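Local coordinates for DNA alpha-glucosyltransferase (Enterobacteria phage T4, PDB 1Y8Z), which belongs to the GT-B class of glycosyltransferases, with two Rossmann-like domains that each carry a parallel beta sheet, at residues Ser122-Leu127 / Lys150-Glu155. Sequence-based numbering, arbitrary orientation.
Sequences SLRRNL and KVLMKE. With nucleotides of chain A.
Arg124 and Glu155 reach for one another from opposite directions and join in a two-pronged salt bridge. Arg124 NH2 donates to the syn lone pair of Glu155 OE1 over 2.9 Å, while the second prong, from NH1 to OE2, is weak at 3.4 Å. OE1 sits at the guanidinium edge, close to its plane, and the two flat groups are nearly coplanar, 28° apart. One face of that guanidinium rests on Leu152, whose CD2 comes within 3.3 Å of Arg124 NH1. The glutamate chain is fully extended, with CG anti to the backbone N (chi1 -173°), and this carries its carboxylate out from helix 147-156. Beneath the ion pair the other branch of Leu152 packs on the buried Leu123, CD1 lying 3.6 Å from Leu123 CB; Leu129 of helix 129-135 also touches Leu152. On the DNA side Ser122 OG donates a hydrogen bond, modelled at 2.5 Å, to OP1 of the thymidine nucleotide DT6 of chain A, and Arg125 NE lies 3.0 Å from its O3'. Apolar contact below a surface salt bridge thus ties the DNA-facing end of helix 120-123 and the turn after it to helix 147-156, which lies in the chain between neighbouring parallel strands 138-141 and 173-175 of one Rossmann-like sheet of the GT-B fold.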
loop_
_atom_site.group_PDB
_atom_site.type_symbol
_atom_site.label_atom_id
_atom_site.label_comp_id
_atom_site.label_asym_id
_atom_site.label_seq_id
_atom_site.Cartn_x
_atom_site.Cartn_y
_atom_site.Cartn_z
ATOM N N SER C 122 12.596 6.471 18.111
ATOM C CA SER C 122 12.201 5.151 17.627
ATOM C C SER C 122 11.854 4.225 18.788
ATOM O O SER C 122 10.934 3.412 18.692
ATOM C CB SER C 122 13.318 4.521 16.785
ATOM O OG SER C 122 13.279 4.995 15.447
ATOM N N LEU C 123 12.587 4.350 19.888
ATOM C CA LEU C 123 12.346 3.511 21.056
ATOM C C LEU C 123 10.956 3.722 21.646
ATOM O O LEU C 123 10.362 2.794 22.200
ATOM C CB LEU C 123 13.402 3.779 22.130
ATOM C CG LEU C 123 14.831 3.313 21.815
ATOM C CD1 LEU C 123 15.823 3.987 22.771
ATOM C CD2 LEU C 123 14.918 1.795 21.947
ATOM N N ARG C 124 10.443 4.945 21.526
ATOM C CA ARG C 124 9.124 5.279 22.053
ATOM C C ARG C 124 8.002 4.709 21.192
ATOM O O ARG C 124 6.866 4.603 21.648
ATOM C CB ARG C 124 8.948 6.799 22.143
ATOM C CG ARG C 124 9.849 7.484 23.148
ATOM C CD ARG C 124 9.561 7.018 24.562
ATOM N NE ARG C 124 10.298 7.810 25.544
ATOM C CZ ARG C 124 10.338 7.537 26.844
ATOM N NH1 ARG C 124 9.684 6.486 27.322
ATOM N NH2 ARG C 124 11.030 8.315 27.667
ATOM N N ARG C 125 8.316 4.354 19.949
ATOM C CA ARG C 125 7.316 3.800 19.037
ATOM C C ARG C 125 7.109 2.304 19.247
ATOM O O ARG C 125 6.703 1.585 18.337
ATOM C CB ARG C 125 7.719 4.065 17.588
ATOM C CG ARG C 125 7.645 5.524 17.190
ATOM C CD ARG C 125 8.197 5.733 15.790
ATOM N NE ARG C 125 8.013 7.106 15.331
ATOM C CZ ARG C 125 6.830 7.646 15.058
ATOM N NH1 ARG C 125 5.724 6.926 15.196
ATOM N NH2 ARG C 125 6.757 8.907 14.646
ATOM N N ASN C 126 7.397 1.844 20.457
ATOM C CA ASN C 126 7.240 0.443 20.810
ATOM C C ASN C 126 6.155 0.308 21.859
ATOM O O ASN C 126 5.883 1.245 22.608
ATOM C CB ASN C 126 8.532 -0.107 21.418
ATOM C CG ASN C 126 9.649 -0.207 20.422
ATOM O OD1 ASN C 126 10.737 0.331 20.635
ATOM N ND2 ASN C 126 9.398 -0.904 19.329
ATOM N N LEU C 127 5.543 -0.869 21.906
ATOM C CA LEU C 127 4.540 -1.174 22.912
ATOM C C LEU C 127 5.027 -2.443 23.592
ATOM O O LEU C 127 5.475 -3.371 22.921
ATOM C CB LEU C 127 3.167 -1.417 22.283
ATOM C CG LEU C 127 2.399 -0.187 21.794
ATOM C CD1 LEU C 127 1.041 -0.620 21.251
ATOM C CD2 LEU C 127 2.220 0.798 22.948
ATOM N N LYS C 150 20.706 4.901 28.699
ATOM C CA LYS C 150 20.675 6.129 29.497
ATOM C C LYS C 150 19.324 6.780 29.761
ATOM O O LYS C 150 19.196 7.571 30.693
ATOM C CB LYS C 150 21.624 7.160 28.883
ATOM C CG LYS C 150 23.073 6.687 28.806
ATOM C CD LYS C 150 23.610 6.331 30.186
ATOM C CE LYS C 150 25.103 6.042 30.139
ATOM N NZ LYS C 150 25.625 5.683 31.486
ATOM N N VAL C 151 18.314 6.463 28.960
ATOM C CA VAL C 151 17.003 7.056 29.185
ATOM C C VAL C 151 15.974 6.028 29.643
ATOM O O VAL C 151 15.524 6.061 30.786
ATOM C CB VAL C 151 16.475 7.763 27.924
ATOM C CG1 VAL C 151 15.120 8.393 28.215
ATOM C CG2 VAL C 151 17.467 8.825 27.465
ATOM N N LEU C 152 15.607 5.108 28.754
ATOM C CA LEU C 152 14.615 4.090 29.087
ATOM C C LEU C 152 14.954 3.183 30.270
ATOM O O LEU C 152 14.121 2.985 31.161
ATOM C CB LEU C 152 14.314 3.218 27.857
ATOM C CG LEU C 152 13.675 3.887 26.634
ATOM C CD1 LEU C 152 13.311 2.822 25.601
ATOM C CD2 LEU C 152 12.435 4.653 27.052
ATOM N N MET C 153 16.156 2.617 30.287
ATOM C CA MET C 153 16.527 1.723 31.378
ATOM C C MET C 153 16.554 2.431 32.739
ATOM O O MET C 153 16.218 1.831 33.761
ATOM C CB MET C 153 17.878 1.057 31.097
ATOM C CG MET C 153 17.834 -0.051 30.034
ATOM S SD MET C 153 16.744 -1.459 30.430
ATOM C CE MET C 153 17.708 -2.288 31.672
ATOM N N LYS C 154 16.952 3.701 32.750
ATOM C CA LYS C 154 16.991 4.469 33.994
ATOM C C LYS C 154 15.567 4.812 34.400
ATOM O O LYS C 154 15.274 5.028 35.575
ATOM C CB LYS C 154 17.771 5.771 33.809
ATOM C CG LYS C 154 19.263 5.609 33.637
ATOM C CD LYS C 154 19.921 6.978 33.527
ATOM C CE LYS C 154 21.429 6.873 33.356
ATOM N NZ LYS C 154 22.050 8.208 33.132
ATOM N N GLU C 155 14.686 4.861 33.410
ATOM C CA GLU C 155 13.285 5.182 33.636
ATOM C C GLU C 155 12.552 3.981 34.223
ATOM O O GLU C 155 11.638 4.137 35.029
ATOM C CB GLU C 155 12.643 5.604 32.312
ATOM C CG GLU C 155 11.224 6.131 32.408
ATOM C CD GLU C 155 10.693 6.591 31.058
ATOM O OE1 GLU C 155 11.377 7.408 30.401
ATOM O OE2 GLU C 155 9.598 6.139 30.655
ATOM P P DT A 6 14.882 7.805 13.659
ATOM O OP1 DT A 6 14.924 6.741 14.692
ATOM O OP2 DT A 6 15.688 7.655 12.422
ATOM O "O5'" DT A 6 13.371 8.032 13.220
ATOM C "C5'" DT A 6 12.373 8.289 14.203
ATOM C "C4'" DT A 6 11.007 8.299 13.562
ATOM O "O4'" DT A 6 10.824 9.514 12.796
ATOM C "C3'" DT A 6 10.763 7.142 12.589
ATOM O "O3'" DT A 6 9.417 6.680 12.729
ATOM C "C2'" DT A 6 10.948 7.791 11.228
ATOM C "C1'" DT A 6 10.382 9.172 11.491
ATOM N N1 DT A 6 10.797 10.248 10.563
ATOM C C2 DT A 6 9.801 11.021 9.996
ATOM O O2 DT A 6 8.610 10.829 10.193
ATOM N N3 DT A 6 10.252 12.031 9.183
ATOM C C4 DT A 6 11.565 12.339 8.879
ATOM O O4 DT A 6 11.815 13.291 8.143
ATOM C C5 DT A 6 12.558 11.474 9.485
ATOM C C7 DT A 6 14.005 11.719 9.192
ATOM C C6 DT A 6 12.129 10.484 10.286
#